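Local atomic coordinates of uncharacterized protein (Neosartorya fumigata, PDB entry 5J5L), a protein that binds arachidonic acid in a pocket among its helices and is probably a constitutive, antigenic mannoprotein of the fungal cell wall. Residues S11-K14 / T15-T19; D115-S118 / G119-D123; G29-L32 / Q33-A36. One frame throughout, in Å; residues are numbered along the deposited sequence.

Contact 1 (S11-K14 / T15-T19)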
ATOM      1  N   SER A  11      -9.833  -4.032   2.026  1.00 18.30           N
ATOM      2  CA  SER A  11     -10.055  -3.668   3.432  1.00 17.86           C
ATOM      3  C   SER A  11      -8.942  -4.221   4.322  1.00 19.06           C
ATOM      4  O   SER A  11      -8.473  -3.553   5.242  1.00 19.59           O
ATOM      5  CB  SER A  11     -11.395  -4.198   3.906  1.00 19.75           C
ATOM      6  OG  SER A  11     -11.705  -3.739   5.211  1.00 20.31           O
ATOM      7  N   THR A  12      -8.532  -5.451   4.043  1.00 18.40           N
ATOM      8  CA  THR A  12      -7.437  -6.087   4.775  1.00 19.61           C
ATOM      9  C   THR A  12      -6.151  -5.265   4.602  1.00 18.19           C
ATOM     10  O   THR A  12      -5.395  -5.037   5.554  1.00 20.39           O
ATOM     11  CB  THR A  12      -7.250  -7.542   4.296  1.00 20.72           C
ATOM     12  OG1 THR A  12      -8.409  -8.321   4.644  1.00 22.36           O
ATOM     13  CG2 THR A  12      -6.018  -8.188   4.921  1.00 23.69           C
ATOM     14  N   ILE A  13      -5.905  -4.811   3.386  1.00 18.73           N
ATOM     15  CA  ILE A  13      -4.766  -3.928   3.118  1.00 18.21           C
ATOM     16  C   ILE A  13      -4.863  -2.640   3.955  1.00 17.50           C
ATOM     17  O   ILE A  13      -3.878  -2.225   4.589  1.00 17.25           O
ATOM     18  CB  ILE A  13      -4.642  -3.620   1.610  1.00 16.51           C
ATOM     19  CG1 ILE A  13      -4.245  -4.898   0.856  1.00 18.00           C
ATOM     20  CG2 ILE A  13      -3.644  -2.499   1.360  1.00 17.34           C
ATOM     21  CD1 ILE A  13      -4.545  -4.865  -0.630  1.00 18.57           C
ATOM     22  N   LYS A  14      -6.043  -2.037   3.972  1.00 18.75           N
ATOM     23  CA  LYS A  14      -6.268  -0.816   4.752  1.00 19.23           C
ATOM     24  C   LYS A  14      -5.931  -1.063   6.217  1.00 19.31           C
ATOM     25  O   LYS A  14      -5.229  -0.271   6.862  1.00 20.02           O
ATOM     26  CB  LYS A  14      -7.728  -0.372   4.631  1.00 22.26           C
ATOM     27  CG  LYS A  14      -8.014   1.008   5.206  1.00 26.14           C
ATOM     28  CD  LYS A  14      -9.495   1.323   5.081  1.00 29.92           C
ATOM     29  CE  LYS A  14      -9.808   2.781   5.358  1.00 38.57           C
ATOM     30  NZ  LYS A  14      -9.675   3.616   4.129  1.00 42.53           N
ATOM     31  N   THR A  15      -6.441  -2.163   6.754  1.00 19.62           N
ATOM     32  CA  THR A  15      -6.144  -2.519   8.140  1.00 22.21           C
ATOM     33  C   THR A  15      -4.645  -2.697   8.381  1.00 21.75           C
ATOM     34  O   THR A  15      -4.109  -2.161   9.363  1.00 20.56           O
ATOM     35  CB  THR A  15      -6.958  -3.751   8.564  1.00 24.22           C
ATOM     36  OG1 THR A  15      -8.335  -3.432   8.400  1.00 26.69           O
ATOM     37  CG2 THR A  15      -6.700  -4.107  10.018  1.00 28.12           C
ATOM     38  N   ASP A  16      -3.956  -3.399   7.473  1.00 19.33           N
ATOM     39  CA  ASP A  16      -2.506  -3.595   7.570  1.00 19.29           C
ATOM     40  C   ASP A  16      -1.760  -2.262   7.639  1.00 19.49           C
ATOM     41  O   ASP A  16      -0.852  -2.094   8.457  1.00 19.47           O
ATOM     42  CB  ASP A  16      -1.954  -4.346   6.355  1.00 20.15           C
ATOM     43  CG  ASP A  16      -2.426  -5.791   6.245  1.00 22.80           C
ATOM     44  OD1 ASP A  16      -2.837  -6.442   7.254  1.00 23.24           O
ATOM     45  OD2 ASP A  16      -2.320  -6.318   5.100  1.00 22.25           O
ATOM     46  N   ILE A  17      -2.122  -1.335   6.744  1.00 17.62           N
ATOM     47  CA  ILE A  17      -1.463  -0.037   6.670  1.00 17.53           C
ATOM     48  C   ILE A  17      -1.632   0.720   7.984  1.00 19.35           C
ATOM     49  O   ILE A  17      -0.667   1.284   8.507  1.00 19.22           O
ATOM     50  CB  ILE A  17      -1.980   0.817   5.496  1.00 17.92           C
ATOM     51  CG1 ILE A  17      -1.577   0.187   4.150  1.00 17.59           C
ATOM     52  CG2 ILE A  17      -1.432   2.238   5.569  1.00 19.85           C
ATOM     53  CD1 ILE A  17      -2.424   0.647   2.973  1.00 19.45           C
ATOM     54  N   ASN A  18      -2.849   0.728   8.516  1.00 20.19           N
ATOM     55  CA  ASN A  18      -3.103   1.492   9.728  1.00 23.79           C
ATOM     56  C   ASN A  18      -2.406   0.882  10.931  1.00 23.29           C
ATOM     57  O   ASN A  18      -1.925   1.605  11.792  1.00 23.28           O
ATOM     58  CB  ASN A  18      -4.594   1.670   9.911  1.00 29.18           C
ATOM     59  CG  ASN A  18      -5.170   2.602   8.853  1.00 37.28           C
ATOM     60  OD1 ASN A  18      -4.537   3.610   8.477  1.00 37.07           O
ATOM     61  ND2 ASN A  18      -6.344   2.273   8.355  1.00 40.47           N
ATOM     62  N   THR A  19      -2.273  -0.438  10.938  1.00 20.33           N
ATOM     63  CA  THR A  19      -1.468  -1.107  11.957  1.00 23.64           C
ATOM     64  C   THR A  19       0.010  -0.719  11.845  1.00 21.68           C
ATOM     65  O   THR A  19       0.642  -0.387  12.843  1.00 23.29           O
ATOM     66  CB  THR A  19      -1.651  -2.631  11.886  1.00 23.54           C
ATOM     67  OG1 THR A  19      -3.042  -2.930  12.062  1.00 26.19           O
ATOM     68  CG2 THR A  19      -0.819  -3.331  12.950  1.00 30.68           C
TER
HETATM   69  O   HOH W   1     -10.371  -5.049   7.155  1.00 36.17           O
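Ile13 and Ile17, one turn apart on helix 3-26, make the close-packed side of this stretch. The gamma methyl CG2 of Ile13 meets the delta methyl CD1 of Ile17 at 3.7 Å. In Ile17, CG1 stands beside the backbone N (chi1 -67°), which carries CD1 back over the preceding turn, 3.6 Å from Ile13 O. Branched, wholly apolar chains suit this buried face: Ile13 also packs on Leu44 and Ala51 of helix 31-56, while Ile17 reaches Ile80 and Ser83 of helix 63-89 and lies about 4 Å from the bound arachidonic acid. Beneath them, Ile17 N donates to Ile13 O at 2.9 Å.

The other faces are polar and looser. One water bridges two hydroxyls, standing 2.7 Å from Ser11 OG and 2.9 Å from Thr15 OG1, on the exposed side. Small hydroxylated residues do well here, since they can bond to solvent and to the helix backbone; Thr12 OG1, for instance, is hydrogen-bonded to Ser8 O. On another flank, Lys14 CG passes 3.8 Å from Asn18 ND2, and the lysine chain, extended to CE and bent only at its last torsion, carries NZ to a salt bridge with Asp79 of helix 63-89. Apolar residues inward, polar ones outward and charged ones at the boundary give the pattern of an amphipathic helix in an antiparallel helical bundle, here one that holds a fatty acid among its helices.

Contact 2 (D115-S118 / G119-D123)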
ATOM      1  N   ASP A 115       1.751  -0.874  -7.454  1.00 18.98           N
ATOM      2  CA  ASP A 115       1.598  -0.535  -8.871  1.00 19.95           C
ATOM      3  C   ASP A 115       0.958  -1.694  -9.654  1.00 20.41           C
ATOM      4  O   ASP A 115       0.105  -1.473 -10.531  1.00 21.40           O
ATOM      5  CB  ASP A 115       2.946  -0.146  -9.474  1.00 22.28           C
ATOM      6  CG  ASP A 115       3.432   1.213  -9.000  1.00 21.47           C
ATOM      7  OD1 ASP A 115       2.631   1.928  -8.365  1.00 24.89           O
ATOM      8  OD2 ASP A 115       4.602   1.568  -9.259  1.00 25.60           O
ATOM      9  N   ALA A 116       1.367  -2.930  -9.344  1.00 20.77           N
ATOM     10  CA  ALA A 116       0.813  -4.099 -10.013  1.00 22.11           C
ATOM     11  C   ALA A 116      -0.666  -4.244  -9.686  1.00 19.50           C
ATOM     12  O   ALA A 116      -1.474  -4.595 -10.562  1.00 22.95           O
ATOM     13  CB  ALA A 116       1.569  -5.363  -9.611  1.00 23.12           C
ATOM     14  N   LEU A 117      -1.012  -4.015  -8.420  1.00 19.76           N
ATOM     15  CA  LEU A 117      -2.405  -4.081  -7.986  1.00 18.13           C
ATOM     16  C   LEU A 117      -3.235  -3.047  -8.747  1.00 19.73           C
ATOM     17  O   LEU A 117      -4.318  -3.363  -9.277  1.00 20.96           O
ATOM     18  CB  LEU A 117      -2.541  -3.859  -6.478  1.00 19.10           C
ATOM     19  CG  LEU A 117      -3.973  -3.742  -5.930  1.00 17.88           C
ATOM     20  CD1 LEU A 117      -4.831  -4.945  -6.297  1.00 20.48           C
ATOM     21  CD2 LEU A 117      -3.910  -3.514  -4.424  1.00 18.35           C
ATOM     22  N   SER A 118      -2.735  -1.818  -8.797  1.00 19.14           N
ATOM     23  CA  SER A 118      -3.466  -0.757  -9.493  1.00 22.71           C
ATOM     24  C   SER A 118      -3.681  -1.108 -10.952  1.00 24.36           C
ATOM     25  O   SER A 118      -4.781  -0.911 -11.509  1.00 24.09           O
ATOM     26  CB  SER A 118      -2.737   0.570  -9.385  1.00 23.33           C
ATOM     27  OG  SER A 118      -3.390   1.531 -10.203  1.00 24.16           O
ATOM     28  N   GLY A 119      -2.629  -1.609 -11.597  1.00 25.26           N
ATOM     29  CA  GLY A 119      -2.725  -2.046 -12.988  1.00 27.31           C
ATOM     30  C   GLY A 119      -3.798  -3.102 -13.221  1.00 27.82           C
ATOM     31  O   GLY A 119      -4.545  -3.044 -14.215  1.00 30.16           O
ATOM     32  N   ALA A 120      -3.862  -4.072 -12.312  1.00 26.69           N
ATOM     33  CA  ALA A 120      -4.841  -5.154 -12.399  1.00 28.68           C
ATOM     34  C   ALA A 120      -6.277  -4.646 -12.189  1.00 27.48           C
ATOM     35  O   ALA A 120      -7.212  -5.113 -12.850  1.00 28.34           O
ATOM     36  CB  ALA A 120      -4.506  -6.259 -11.404  1.00 28.88           C
ATOM     37  N   LEU A 121      -6.444  -3.668 -11.303  1.00 25.13           N
ATOM     38  CA  LEU A 121      -7.765  -3.085 -11.042  1.00 26.40           C
ATOM     39  C   LEU A 121      -8.191  -2.185 -12.197  1.00 28.19           C
ATOM     40  O   LEU A 121      -9.358  -2.177 -12.595  1.00 28.83           O
ATOM     41  CB  LEU A 121      -7.772  -2.290  -9.737  1.00 24.67           C
ATOM     42  CG  LEU A 121      -7.551  -3.099  -8.459  1.00 24.86           C
ATOM     43  CD1 LEU A 121      -7.459  -2.150  -7.284  1.00 23.66           C
ATOM     44  CD2 LEU A 121      -8.624  -4.148  -8.260  1.00 26.19           C
ATOM     45  N   GLN A 122      -7.242  -1.452 -12.764  1.00 27.85           N
ATOM     46  CA  GLN A 122      -7.534  -0.656 -13.961  1.00 30.73           C
ATOM     47  C   GLN A 122      -8.057  -1.549 -15.070  1.00 32.30           C
ATOM     48  O   GLN A 122      -8.921  -1.132 -15.835  1.00 34.15           O
ATOM     49  CB  GLN A 122      -6.297   0.093 -14.455  1.00 31.95           C
ATOM     50  CG  GLN A 122      -5.899   1.267 -13.574  1.00 30.51           C
ATOM     51  CD  GLN A 122      -4.618   1.936 -14.028  1.00 29.42           C
ATOM     52  OE1 GLN A 122      -4.443   2.243 -15.213  1.00 34.45           O
ATOM     53  NE2 GLN A 122      -3.702   2.177 -13.070  1.00 31.84           N
ATOM     54  N   ASP A 123      -7.543  -2.779 -15.152  1.00 32.02           N
ATOM     55  CA  ASP A 123      -7.865  -3.657 -16.286  1.00 36.52           C
ATOM     56  C   ASP A 123      -9.337  -4.067 -16.280  1.00 35.42           C
ATOM     57  O   ASP A 123      -9.934  -4.267 -17.345  1.00 36.23           O
ATOM     58  CB  ASP A 123      -6.950  -4.902 -16.302  1.00 39.17           C
ATOM     59  CG  ASP A 123      -5.573  -4.632 -16.965  1.00 46.81           C
ATOM     60  OD1 ASP A 123      -5.439  -3.664 -17.752  1.00 45.58           O
ATOM     61  OD2 ASP A 123      -4.626  -5.409 -16.700  1.00 48.08           O
TER
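Gln122 and Ser118 are joined by the one side-chain hydrogen bond between 115-118 and 119-123, formed across a single turn of helix 100-124. NE2 of Gln122 donates to OG of Ser118 at 3.0 Å, with an N-H...O angle of 155°. The hydroxyl lies only 4° out of the amide plane, so the N-H is aimed well at it. Ser118 has OG anti to the backbone N (chi1 173°), which swings the hydroxyl toward the next turn, and the same oxygen is hydrogen-bonded to Thr137 of helix 127-150. Two partners thus grip a buried polar atom. Serine is short enough to fit there, and glutamine long enough to reach back to it; the methylene CG of Gln122 rests 3.2 Å from Ser118 O on the way, and its chain also packs on Lys130, Ile133 and Ala134.

The backbone bonds are the regular i to i+4 set of an alpha helix, running from Gly119 N to Asp115 O at 2.9 Å through to Gln122 N to Ser118 O at 2.8 Å. They hold together a helix of an all-alpha bundle, in which Ser118 and Gln122 face helix 127-150 and the leucines face helices 3-26 and 31-56, Leu121 also reaching helix 63-89.

Apolar contacts occupy the inward face. Leu117 CD1 comes to 3.9 Å from Leu121 CG, and the latter carbon also sits 3.3 Å from Leu117 O. The forked leucines fill the space between helices: Leu117 packs on Leu10, Ile13 and Ala51, and Leu121 on Ile6, Ala55, Val69 and Leu73. Ala120, whose methyl lies 3.6 Å from Ala116 O, is small enough to let helix 31-56 approach at Ala55.

Contact 3 (G29-L32 / Q33-A36). With ACD (arachidonic acid), chain B.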
ATOM      1  N   GLY A  29      13.637   3.226  17.948  1.00 26.30           N
ATOM      2  CA  GLY A  29      14.942   2.737  17.491  1.00 27.09           C
ATOM      3  C   GLY A  29      15.224   1.297  17.895  1.00 28.96           C
ATOM      4  O   GLY A  29      16.202   0.690  17.445  1.00 33.76           O
ATOM      5  N   ASP A  30      14.370   0.741  18.748  1.00 29.42           N
ATOM      6  CA  ASP A  30      14.587  -0.594  19.289  1.00 28.74           C
ATOM      7  C   ASP A  30      14.420  -1.641  18.193  1.00 27.81           C
ATOM      8  O   ASP A  30      13.467  -1.586  17.426  1.00 25.22           O
ATOM      9  CB  ASP A  30      13.591  -0.849  20.420  1.00 33.01           C
ATOM     10  CG  ASP A  30      13.683  -2.249  20.981  1.00 35.66           C
ATOM     11  OD1 ASP A  30      14.467  -2.467  21.922  1.00 39.65           O
ATOM     12  OD2 ASP A  30      12.936  -3.115  20.483  1.00 40.07           O
ATOM     13  N   LEU A  31      15.330  -2.611  18.136  1.00 30.79           N
ATOM     14  CA  LEU A  31      15.341  -3.562  17.018  1.00 29.85           C
ATOM     15  C   LEU A  31      14.186  -4.582  17.073  1.00 28.89           C
ATOM     16  O   LEU A  31      13.716  -5.047  16.028  1.00 28.41           O
ATOM     17  CB  LEU A  31      16.712  -4.256  16.947  1.00 32.33           C
ATOM     18  CG  LEU A  31      17.272  -4.627  15.582  1.00 35.57           C
ATOM     19  CD1 LEU A  31      17.218  -3.457  14.601  1.00 34.43           C
ATOM     20  CD2 LEU A  31      18.695  -5.146  15.718  1.00 38.97           C
ATOM     21  N   LEU A  32      13.720  -4.925  18.279  1.00 30.33           N
ATOM     22  CA  LEU A  32      12.553  -5.795  18.419  1.00 31.95           C
ATOM     23  C   LEU A  32      11.292  -5.106  17.897  1.00 29.57           C
ATOM     24  O   LEU A  32      10.424  -5.747  17.311  1.00 29.12           O
ATOM     25  CB  LEU A  32      12.331  -6.246  19.875  1.00 34.31           C
ATOM     26  CG  LEU A  32      13.149  -7.398  20.445  1.00 40.56           C
ATOM     27  CD1 LEU A  32      12.769  -7.632  21.899  1.00 44.27           C
ATOM     28  CD2 LEU A  32      12.910  -8.659  19.630  1.00 45.43           C
ATOM     29  N   GLN A  33      11.196  -3.794  18.104  1.00 29.52           N
ATOM     30  CA  GLN A  33      10.113  -3.019  17.508  1.00 25.54           C
ATOM     31  C   GLN A  33      10.173  -3.122  16.009  1.00 24.15           C
ATOM     32  O   GLN A  33       9.149  -3.324  15.357  1.00 24.84           O
ATOM     33  CB  GLN A  33      10.206  -1.555  17.879  1.00 27.83           C
ATOM     34  CG  GLN A  33       9.870  -1.251  19.321  1.00 29.08           C
ATOM     35  CD  GLN A  33       9.824   0.240  19.530  1.00 33.71           C
ATOM     36  OE1 GLN A  33      10.800   0.942  19.255  1.00 28.70           O
ATOM     37  NE2 GLN A  33       8.678   0.739  19.981  1.00 36.62           N
ATOM     38  N   ALA A  34      11.378  -2.965  15.464  1.00 22.70           N
ATOM     39  CA  ALA A  34      11.598  -3.084  14.019  1.00 22.60           C
ATOM     40  C   ALA A  34      11.175  -4.444  13.477  1.00 23.10           C
ATOM     41  O   ALA A  34      10.549  -4.525  12.412  1.00 23.45           O
ATOM     42  CB  ALA A  34      13.057  -2.817  13.675  1.00 23.14           C
ATOM     43  N   LEU A  35      11.526  -5.502  14.190  1.00 25.91           N
ATOM     44  CA  LEU A  35      11.134  -6.855  13.803  1.00 27.71           C
ATOM     45  C   LEU A  35       9.613  -6.978  13.767  1.00 26.57           C
ATOM     46  O   LEU A  35       9.046  -7.548  12.832  1.00 24.93           O
ATOM     47  CB  LEU A  35      11.700  -7.874  14.780  1.00 31.49           C
ATOM     48  CG  LEU A  35      11.392  -9.342  14.463  1.00 36.21           C
ATOM     49  CD1 LEU A  35      12.246  -9.814  13.296  1.00 43.74           C
ATOM     50  CD2 LEU A  35      11.617 -10.229  15.676  1.00 42.72           C
ATOM     51  N   ALA A  36       8.962  -6.458  14.805  1.00 25.88           N
ATOM     52  CA  ALA A  36       7.494  -6.507  14.895  1.00 25.42           C
ATOM     53  C   ALA A  36       6.821  -5.789  13.739  1.00 22.80           C
ATOM     54  O   ALA A  36       5.877  -6.312  13.123  1.00 23.81           O
ATOM     55  CB  ALA A  36       7.027  -5.959  16.245  1.00 28.86           C
TER
HETATM   56  C1  ACD B 201       9.017   0.382  13.255  1.00 27.42           C
HETATM   57  C2  ACD B 201       9.597   0.136  11.883  1.00 31.68           C
HETATM   58  C3  ACD B 201      10.925   0.853  11.747  1.00 28.01           C
HETATM   59  C4  ACD B 201      11.681   0.360  10.512  1.00 25.88           C
HETATM   60  C5  ACD B 201      11.813  -1.144  10.543  1.00 26.26           C
HETATM   61  C6  ACD B 201      11.345  -1.982   9.600  1.00 31.13           C
HETATM   62  C7  ACD B 201      10.679  -1.532   8.323  1.00 31.60           C
HETATM   63  C8  ACD B 201       9.172  -1.736   8.343  1.00 28.17           C
HETATM   64  C9  ACD B 201       8.301  -0.896   7.761  1.00 30.21           C
HETATM   65  C10 ACD B 201       8.664   0.395   7.049  1.00 31.75           C
HETATM   66  C11 ACD B 201       8.716   0.201   5.556  1.00 33.07           C
HETATM   67  C12 ACD B 201       7.905   0.765   4.651  1.00 29.85           C
HETATM   68  C13 ACD B 201       6.739   1.695   4.920  1.00 33.78           C
HETATM   69  C14 ACD B 201       5.527   0.793   5.081  1.00 35.32           C
HETATM   70  C15 ACD B 201       4.282   1.116   4.715  1.00 34.43           C
HETATM   71  C16 ACD B 201       3.923   2.428   4.076  1.00 28.08           C
HETATM   72  C17 ACD B 201       2.576   2.291   3.381  1.00 33.63           C
HETATM   73  C18 ACD B 201       2.654   1.386   2.165  1.00 31.92           C
HETATM   74  C19 ACD B 201       1.351   1.384   1.401  1.00 35.08           C
HETATM   75  C20 ACD B 201       1.110   0.128   0.605  1.00 30.70           C
HETATM   76  O1  ACD B 201       8.292   1.381  13.351  1.00 26.69           O
HETATM   77  O2  ACD B 201       9.243  -0.398  14.201  1.00 28.46           O
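Leu35 N donates to Leu31 O at 2.9 Å, the shortest hydrogen bond here. Asp30 is the N-cap of helix 31-56. Its OD2 accepts from Gln33 N at 3.0 Å through the anti lone pair, the one turned away from OD1. CG stands anti to the backbone N (chi1 176°), which brings the carboxylate over the first turn; its plane lies 69° from that of the Gln33 amide, and the two side chains cross at about a right angle. Aspartate is well chosen as a cap: it is short, and its negative charge probably interacts favourably with the positive end of the helix dipole. Ahead of it, Gly29 takes backbone angles (phi 105°) at which a side chain would press on the preceding carbonyl.

OE1 of Gln33 accepts a hydrogen bond from Thr28 N, and it also rests 3.5 Å from the methylene CB of Asp30. NE2 is bonded to Glu26 O, which fixes the rotation of the group. Glutamine suits the place because one flat amide can serve the N-H of Thr28 in the turn and the C=O of Glu26 at the end of helix 3-26.

The first helical bond runs from Ala34 N to Asp30 O at 3.2 Å. Ala34 CB lies 3.3 Å from Leu31 O and 3.8 Å from C5 of the arachidonic acid; a small methyl there leaves room for the lipid. The acid's carboxylate oxygen O2 comes within 3.1 Å of Gln33 O. Leu32 and Leu35 approach only loosely on the exposed face. The stretch begins helix 31-56 just after the turn from helix 3-26, with Gln33 touching Phe27 in that turn and Leu31 touching Val99 in the loop before helix 100-124.

Overall arrangement
From the N terminus the chain meets contact 1 midway along helix 3-26, then turns into the start of helix 31-56 at contact 3, and much later reaches contact 2 near the end of helix 100-124. Each contact lies within one continuous stretch, so none closes a long loop, and they follow in series without nesting or crossing. Contacts 1 and 2 touch, Ile13 CD1 packing on Leu117 CD2 at 4.1 Å, which joins helix 3-26 to helix 100-124. Contacts 2 and 3 lie on opposite sides of the chain's centre, about 32 Å apart between centres. Arachidonic acid lies against contact 3 with its carboxylate and part of its chain, and near Ile17 of contact 1.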